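Local coordinates for protein aminotransferase class I and II (Anaerococcus prevotii, PDB 4EMY) that binds pyridoxal 5'-phosphate as a homodimer and probably transfers amino groups between substrates as a class I aminotransferase, at residues A[103-116]-A[286-298]. Residues are numbered along the deposited sequence; the frame is centred on the assembly and turned at random.
With PLP (pyridoxal-5'-phosphate), chain E.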
ATOM      1  N   SER A 103      17.900   3.806  -9.357  1.00 40.45           N
ATOM      2  CA  SER A 103      16.844   2.792  -9.387  1.00 40.24           C
ATOM      3  C   SER A 103      15.524   3.306  -8.829  1.00 38.88           C
ATOM      4  O   SER A 103      15.500   4.121  -7.913  1.00 37.79           O
ATOM      5  CB  SER A 103      17.272   1.535  -8.634  1.00 40.50           C
ATOM      6  OG  SER A 103      16.405   0.460  -8.939  1.00 40.86           O
ATOM      7  N   ALA A 104      14.430   2.812  -9.407  1.00 39.16           N
ATOM      8  CA  ALA A 104      13.074   3.189  -9.023  1.00 38.18           C
ATOM      9  C   ALA A 104      12.315   1.953  -8.570  1.00 38.21           C
ATOM     10  O   ALA A 104      12.457   0.886  -9.162  1.00 39.23           O
ATOM     11  CB  ALA A 104      12.372   3.843 -10.197  1.00 38.76           C
ATOM     12  N   ILE A 105      11.538   2.098  -7.499  1.00 37.30           N
ATOM     13  CA  ILE A 105      10.691   1.021  -6.974  1.00 37.53           C
ATOM     14  C   ILE A 105       9.267   1.527  -6.769  1.00 37.13           C
ATOM     15  O   ILE A 105       9.038   2.466  -5.994  1.00 36.14           O
ATOM     16  CB  ILE A 105      11.227   0.446  -5.641  1.00 37.13           C
ATOM     17  CG1 ILE A 105      12.417  -0.477  -5.887  1.00 38.13           C
ATOM     18  CG2 ILE A 105      10.155  -0.361  -4.919  1.00 37.13           C
ATOM     19  CD1 ILE A 105      13.761   0.202  -5.802  1.00 38.03           C
ATOM     20  N   ALA A 106       8.318   0.897  -7.463  1.00 38.10           N
ATOM     21  CA  ALA A 106       6.900   1.241  -7.353  1.00 38.10           C
ATOM     22  C   ALA A 106       6.424   1.246  -5.905  1.00 37.45           C
ATOM     23  O   ALA A 106       6.747   0.343  -5.134  1.00 37.61           O
ATOM     24  CB  ALA A 106       6.055   0.289  -8.185  1.00 39.36           C
ATOM     25  N   THR A 107       5.665   2.277  -5.550  1.00 37.10           N
ATOM     26  CA  THR A 107       5.122   2.446  -4.203  1.00 36.74           C
ATOM     27  C   THR A 107       3.645   2.862  -4.257  1.00 37.26           C
ATOM     28  O   THR A 107       3.186   3.405  -5.273  1.00 37.66           O
ATOM     29  CB  THR A 107       5.898   3.524  -3.429  1.00 35.79           C
ATOM     30  OG1 THR A 107       5.999   4.705  -4.234  1.00 35.41           O
ATOM     31  CG2 THR A 107       7.308   3.023  -3.014  1.00 35.69           C
ATOM     32  N   PRO A 108       2.883   2.613  -3.170  1.00 37.49           N
ATOM     33  CA  PRO A 108       1.503   3.105  -3.207  1.00 37.95           C
ATOM     34  C   PRO A 108       1.505   4.630  -3.053  1.00 37.40           C
ATOM     35  O   PRO A 108       1.585   5.158  -1.932  1.00 36.82           O
ATOM     36  CB  PRO A 108       0.837   2.389  -2.027  1.00 38.27           C
ATOM     37  CG  PRO A 108       1.954   2.062  -1.087  1.00 37.70           C
ATOM     38  CD  PRO A 108       3.211   1.937  -1.899  1.00 37.41           C
ATOM     39  N   GLY A 109       1.465   5.318  -4.195  1.00 37.80           N
ATOM     40  CA  GLY A 109       1.613   6.776  -4.247  1.00 37.63           C
ATOM     41  C   GLY A 109       2.954   7.256  -3.712  1.00 36.85           C
ATOM     42  O   GLY A 109       3.860   6.457  -3.467  1.00 36.73           O
ATOM     43  N   GLY A 110       3.081   8.565  -3.526  1.00 36.78           N
ATOM     44  CA  GLY A 110       4.292   9.139  -2.971  1.00 36.10           C
ATOM     45  C   GLY A 110       4.455   8.753  -1.513  1.00 35.80           C
ATOM     46  O   GLY A 110       5.575   8.554  -1.040  1.00 35.39           O
ATOM     47  N   THR A 111       3.329   8.645  -0.808  1.00 36.11           N
ATOM     48  CA  THR A 111       3.308   8.206   0.582  1.00 36.14           C
ATOM     49  C   THR A 111       4.156   6.941   0.752  1.00 36.14           C
ATOM     50  O   THR A 111       4.994   6.858   1.670  1.00 36.01           O
ATOM     51  CB  THR A 111       1.862   7.972   1.073  1.00 37.00           C
ATOM     52  OG1 THR A 111       1.111   9.189   0.962  1.00 37.27           O
ATOM     53  CG2 THR A 111       1.839   7.501   2.524  1.00 37.00           C
ATOM     54  N   GLY A 112       3.950   5.980  -0.152  1.00 36.39           N
ATOM     55  CA  GLY A 112       4.714   4.739  -0.160  1.00 36.50           C
ATOM     56  C   GLY A 112       6.216   4.971  -0.181  1.00 36.12           C
ATOM     57  O   GLY A 112       6.962   4.349   0.579  1.00 36.32           O
ATOM     58  N   ALA A 113       6.656   5.883  -1.043  1.00 35.79           N
ATOM     59  CA  ALA A 113       8.069   6.179  -1.191  1.00 35.66           C
ATOM     60  C   ALA A 113       8.662   6.835   0.058  1.00 35.53           C
ATOM     61  O   ALA A 113       9.782   6.520   0.453  1.00 35.79           O
ATOM     62  CB  ALA A 113       8.294   7.050  -2.410  1.00 35.47           C
ATOM     63  N   ILE A 114       7.907   7.732   0.681  1.00 35.47           N
ATOM     64  CA  ILE A 114       8.412   8.484   1.822  1.00 35.58           C
ATOM     65  C   ILE A 114       8.619   7.611   3.061  1.00 36.06           C
ATOM     66  O   ILE A 114       9.676   7.674   3.684  1.00 36.11           O
ATOM     67  CB  ILE A 114       7.517   9.702   2.144  1.00 35.43           C
ATOM     68  CG1 ILE A 114       7.788  10.808   1.140  1.00 35.31           C
ATOM     69  CG2 ILE A 114       7.778  10.235   3.554  1.00 35.55           C
ATOM     70  CD1 ILE A 114       6.764  11.908   1.194  1.00 35.70           C
ATOM     71  N   ARG A 115       7.619   6.799   3.404  1.00 36.70           N
ATOM     72  CA  ARG A 115       7.700   5.933   4.584  1.00 37.61           C
ATOM     73  C   ARG A 115       8.846   4.933   4.452  1.00 37.83           C
ATOM     74  O   ARG A 115       9.504   4.590   5.440  1.00 38.35           O
ATOM     75  CB  ARG A 115       6.384   5.173   4.815  1.00 38.66           C
ATOM     76  CG  ARG A 115       6.065   4.137   3.742  1.00 39.39           C
ATOM     77  CD  ARG A 115       5.392   2.880   4.284  1.00 41.09           C
ATOM     78  NE  ARG A 115       6.245   2.045   5.143  1.00 41.90           N
ATOM     79  CZ  ARG A 115       7.170   1.192   4.702  1.00 42.40           C
ATOM     80  NH1 ARG A 115       7.887   0.483   5.564  1.00 43.31           N
ATOM     81  NH2 ARG A 115       7.399   1.057   3.401  1.00 42.23           N
ATOM     82  N   SER A 116       9.065   4.472   3.221  1.00 37.52           N
ATOM     83  CA  SER A 116      10.075   3.472   2.937  1.00 37.66           C
ATOM     84  C   SER A 116      11.461   4.044   3.189  1.00 37.44           C
ATOM     85  O   SER A 116      12.320   3.372   3.759  1.00 38.02           O
ATOM     86  CB  SER A 116       9.917   2.972   1.506  1.00 37.60           C
ATOM     87  OG  SER A 116       8.675   2.307   1.374  1.00 37.80           O
ATOM     88  N   PHE A 286      19.599  -0.728  -1.721  1.00 47.06           N
ATOM     89  CA  PHE A 286      18.362   0.052  -1.749  1.00 45.11           C
ATOM     90  C   PHE A 286      17.251  -0.758  -2.405  1.00 44.51           C
ATOM     91  O   PHE A 286      16.184  -0.926  -1.818  1.00 43.45           O
ATOM     92  CB  PHE A 286      18.623   1.374  -2.483  1.00 44.84           C
ATOM     93  CG  PHE A 286      17.389   2.147  -2.849  1.00 43.24           C
ATOM     94  CD1 PHE A 286      16.743   2.942  -1.915  1.00 42.06           C
ATOM     95  CD2 PHE A 286      16.899   2.117  -4.151  1.00 43.10           C
ATOM     96  CE1 PHE A 286      15.613   3.668  -2.265  1.00 40.89           C
ATOM     97  CE2 PHE A 286      15.778   2.844  -4.507  1.00 41.86           C
ATOM     98  CZ  PHE A 286      15.133   3.618  -3.562  1.00 40.79           C
ATOM     99  N   GLU A 287      17.517  -1.274  -3.606  1.00 45.35           N
ATOM    100  CA  GLU A 287      16.594  -2.164  -4.323  1.00 45.09           C
ATOM    101  C   GLU A 287      16.123  -3.337  -3.465  1.00 45.00           C
ATOM    102  O   GLU A 287      14.929  -3.590  -3.371  1.00 44.03           O
ATOM    103  CB  GLU A 287      17.245  -2.715  -5.594  1.00 46.41           C
ATOM    104  CG  GLU A 287      17.477  -1.701  -6.703  1.00 46.58           C
ATOM    105  CD  GLU A 287      18.231  -2.285  -7.888  1.00 48.27           C
ATOM    106  OE1 GLU A 287      18.783  -3.400  -7.754  1.00 49.39           O
ATOM    107  OE2 GLU A 287      18.276  -1.631  -8.954  1.00 48.52           O
ATOM    108  N   ALA A 288      17.063  -4.049  -2.847  1.00 46.24           N
ATOM    109  CA  ALA A 288      16.744  -5.202  -2.009  1.00 46.49           C
ATOM    110  C   ALA A 288      15.846  -4.821  -0.839  1.00 45.37           C
ATOM    111  O   ALA A 288      14.890  -5.528  -0.527  1.00 45.08           O
ATOM    112  CB  ALA A 288      18.015  -5.858  -1.501  1.00 48.00           C
ATOM    113  N   SER A 289      16.156  -3.687  -0.214  1.00 45.16           N
ATOM    114  CA  SER A 289      15.460  -3.238   0.976  1.00 44.32           C
ATOM    115  C   SER A 289      14.017  -2.844   0.693  1.00 42.88           C
ATOM    116  O   SER A 289      13.099  -3.331   1.351  1.00 42.35           O
ATOM    117  CB  SER A 289      16.203  -2.072   1.610  1.00 44.65           C
ATOM    118  OG  SER A 289      15.655  -1.773   2.880  1.00 44.26           O
ATOM    119  N   LEU A 290      13.822  -1.964  -0.284  1.00 42.43           N
ATOM    120  CA  LEU A 290      12.478  -1.526  -0.672  1.00 41.31           C
ATOM    121  C   LEU A 290      11.604  -2.630  -1.281  1.00 41.31           C
ATOM    122  O   LEU A 290      10.380  -2.598  -1.142  1.00 40.53           O
ATOM    123  CB  LEU A 290      12.532  -0.291  -1.581  1.00 40.97           C
ATOM    124  CG  LEU A 290      12.416   1.035  -0.814  1.00 40.26           C
ATOM    125  CD1 LEU A 290      13.683   1.389  -0.036  1.00 40.79           C
ATOM    126  CD2 LEU A 290      12.032   2.156  -1.760  1.00 39.72           C
ATOM    127  N   ALA A 291      12.233  -3.610  -1.929  1.00 42.29           N
ATOM    128  CA  ALA A 291      11.516  -4.783  -2.409  1.00 42.49           C
ATOM    129  C   ALA A 291      11.044  -5.653  -1.254  1.00 42.41           C
ATOM    130  O   ALA A 291       9.950  -6.209  -1.312  1.00 41.85           O
ATOM    131  CB  ALA A 291      12.368  -5.589  -3.371  1.00 43.69           C
ATOM    132  N   HIS A 292      11.865  -5.770  -0.209  1.00 43.09           N
ATOM    133  CA  HIS A 292      11.462  -6.506   0.985  1.00 43.32           C
ATOM    134  C   HIS A 292      10.376  -5.764   1.703  1.00 42.37           C
ATOM    135  O   HIS A 292       9.422  -6.367   2.178  1.00 42.09           O
ATOM    136  CB  HIS A 292      12.642  -6.757   1.912  1.00 44.67           C
ATOM    137  CG  HIS A 292      12.326  -7.684   3.065  1.00 44.90           C
ATOM    138  ND1 HIS A 292      11.749  -7.258   4.199  1.00 44.50           N
ATOM    139  CD2 HIS A 292      12.528  -9.049   3.219  1.00 45.74           C
ATOM    140  CE1 HIS A 292      11.579  -8.294   5.031  1.00 45.03           C
ATOM    141  NE2 HIS A 292      12.063  -9.388   4.433  1.00 45.64           N
ATOM    142  N   SER A 293      10.510  -4.444   1.786  1.00 39.38           N
ATOM    143  CA  SER A 293       9.470  -3.599   2.364  1.00 39.45           C
ATOM    144  C   SER A 293       8.164  -3.693   1.574  1.00 38.56           C
ATOM    145  O   SER A 293       7.097  -3.822   2.174  1.00 39.12           O
ATOM    146  CB  SER A 293       9.927  -2.137   2.462  1.00 39.09           C
ATOM    147  OG  SER A 293      10.634  -1.880   3.661  1.00 40.55           O
ATOM    148  N   ALA A 294       8.249  -3.637   0.241  1.00 37.52           N
ATOM    149  CA  ALA A 294       7.047  -3.720  -0.615  1.00 36.95           C
ATOM    150  C   ALA A 294       6.315  -5.027  -0.382  1.00 37.88           C
ATOM    151  O   ALA A 294       5.084  -5.056  -0.335  1.00 37.88           O
ATOM    152  CB  ALA A 294       7.398  -3.577  -2.092  1.00 35.83           C
ATOM    153  N   ARG A 295       7.090  -6.099  -0.212  1.00 38.80           N
ATOM    154  CA  ARG A 295       6.533  -7.432  -0.067  1.00 39.90           C
ATOM    155  C   ARG A 295       5.788  -7.568   1.239  1.00 41.10           C
ATOM    156  O   ARG A 295       4.784  -8.268   1.317  1.00 41.94           O
ATOM    157  CB  ARG A 295       7.614  -8.511  -0.159  1.00 40.61           C
ATOM    158  CG  ARG A 295       7.030  -9.875  -0.494  1.00 41.53           C
ATOM    159  CD  ARG A 295       6.125  -9.752  -1.728  1.00 40.71           C
ATOM    160  NE  ARG A 295       5.019 -10.711  -1.797  1.00 41.59           N
ATOM    161  CZ  ARG A 295       5.157 -12.029  -1.926  1.00 42.55           C
ATOM    162  NH1 ARG A 295       6.362 -12.592  -1.960  1.00 42.76           N
ATOM    163  NH2 ARG A 295       4.074 -12.794  -1.998  1.00 43.52           N
ATOM    164  N   CYS A 296       6.280  -6.869   2.250  1.00 41.55           N
ATOM    165  CA  CYS A 296       5.713  -6.938   3.574  1.00 43.18           C
ATOM    166  C   CYS A 296       4.558  -5.980   3.776  1.00 42.73           C
ATOM    167  O   CYS A 296       3.610  -6.298   4.476  1.00 44.23           O
ATOM    168  CB  CYS A 296       6.802  -6.700   4.613  1.00 44.52           C
ATOM    169  SG  CYS A 296       8.067  -7.991   4.568  1.00 45.95           S
ATOM    170  N   ASN A 297       4.619  -4.817   3.142  1.00 41.19           N
ATOM    171  CA  ASN A 297       3.631  -3.777   3.404  1.00 40.78           C
ATOM    172  C   ASN A 297       2.447  -3.692   2.431  1.00 39.84           C
ATOM    173  O   ASN A 297       1.320  -3.490   2.872  1.00 40.59           O
ATOM    174  CB  ASN A 297       4.323  -2.422   3.595  1.00 40.32           C
ATOM    175  CG  ASN A 297       5.256  -2.412   4.804  1.00 41.76           C
ATOM    176  OD1 ASN A 297       4.801  -2.406   5.951  1.00 43.59           O
ATOM    177  ND2 ASN A 297       6.562  -2.418   4.552  1.00 41.34           N
ATOM    178  N   TRP A 298       2.680  -3.862   1.132  1.00 38.39           N
ATOM    179  CA  TRP A 298       1.579  -3.772   0.155  1.00 37.73           C
ATOM    180  C   TRP A 298       1.606  -4.825  -0.929  1.00 37.58           C
ATOM    181  O   TRP A 298       0.738  -4.847  -1.807  1.00 37.30           O
ATOM    182  CB  TRP A 298       1.514  -2.376  -0.458  1.00 36.42           C
ATOM    183  CG  TRP A 298       2.787  -1.956  -1.142  1.00 35.34           C
ATOM    184  CD1 TRP A 298       3.192  -2.251  -2.441  1.00 34.74           C
ATOM    185  CD2 TRP A 298       3.877  -1.145  -0.577  1.00 35.02           C
ATOM    186  NE1 TRP A 298       4.420  -1.697  -2.708  1.00 34.20           N
ATOM    187  CE2 TRP A 298       4.886  -1.022  -1.634  1.00 34.28           C
ATOM    188  CE3 TRP A 298       4.105  -0.530   0.649  1.00 35.44           C
ATOM    189  CZ2 TRP A 298       6.058  -0.308  -1.449  1.00 34.05           C
ATOM    190  CZ3 TRP A 298       5.292   0.182   0.825  1.00 35.17           C
ATOM    191  CH2 TRP A 298       6.244   0.291  -0.199  1.00 34.54           C
TER
HETATM  192  N1  PLP E 501       3.567  14.583  -0.510  1.00 28.10           N
HETATM  193  C2  PLP E 501       2.992  15.824  -0.293  1.00 28.71           C
HETATM  194  C2A PLP E 501       3.847  16.992   0.096  1.00 27.05           C
HETATM  195  C3  PLP E 501       1.620  16.004  -0.449  1.00 29.04           C
HETATM  196  O3  PLP E 501       1.061  17.227  -0.233  1.00 28.37           O
HETATM  197  C4  PLP E 501       0.802  14.951  -0.802  1.00 30.44           C
HETATM  198  C4A PLP E 501      -0.595  14.979  -0.247  1.00 33.98           C
HETATM  199  O4A PLP E 501      -1.542  15.379  -0.930  1.00 42.42           O
HETATM  200  C5  PLP E 501       1.387  13.704  -1.027  1.00 29.95           C
HETATM  201  C6  PLP E 501       2.767  13.521  -0.874  1.00 28.88           C
HETATM  202  C5A PLP E 501       0.488  12.537  -1.404  1.00 29.45           C
HETATM  203  O4P PLP E 501       1.089  11.645  -2.317  1.00 27.92           O
HETATM  204  P   PLP E 501       0.249  10.342  -2.707  1.00 26.27           P
HETATM  205  O1P PLP E 501       0.532   9.321  -1.638  1.00 25.46           O
HETATM  206  O2P PLP E 501       0.683   9.900  -4.087  1.00 23.97           O
HETATM  207  O3P PLP E 501      -1.230  10.637  -2.712  1.00 26.40           O
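Strand 103-107 and helix 286-297 run almost parallel, their axes 4° apart and 9.1 Å at closest approach, while helix 109-116 crosses the same helix at 120°. In this fold type I aminotransferase, the edge strand of the large-domain sheet leads through P108 and G109 to the N-terminal end of helix 109-116, where the cofactor phosphate is held: G110 N donates to PLP O2P, and T111 N and T111 OG1 both donate to PLP O1P. W298, just past the end of its helix, sits behind that phosphate-binding segment. With its CG held between backbone N and carbonyl carbon, the indole is turned toward P108, whose CD makes a CH-pi contact over the centre of the six-membered ring, 3.4 Å from the centroid. A294 CA covers the opposite face near the rim. S116 OG meets the ring edge in plane, 3.5 Å from W298 CH2, while donating a hydrogen bond to G112 O. With W298 cut back to an alanine, P108 would probably lose its aromatic face and a gap would open between the phosphate-binding segment and helix 286-297. Beside the ring, R115 NH2 comes 3.4 Å from W298 CZ3, the guanidinium 73° from the indole plane; N297 lies over one guanidinium face and gives its OD1 to R115 NE of the second subunit. Back along the strand, I105 sends CG2 to L290 CB and CD1 to F286 CE2, the latter pair 3.6 Å apart. At the segment's start, S103 OG donates to E287 OE2 over 2.8 Å, and that oxygen accepts with its anti lone pair.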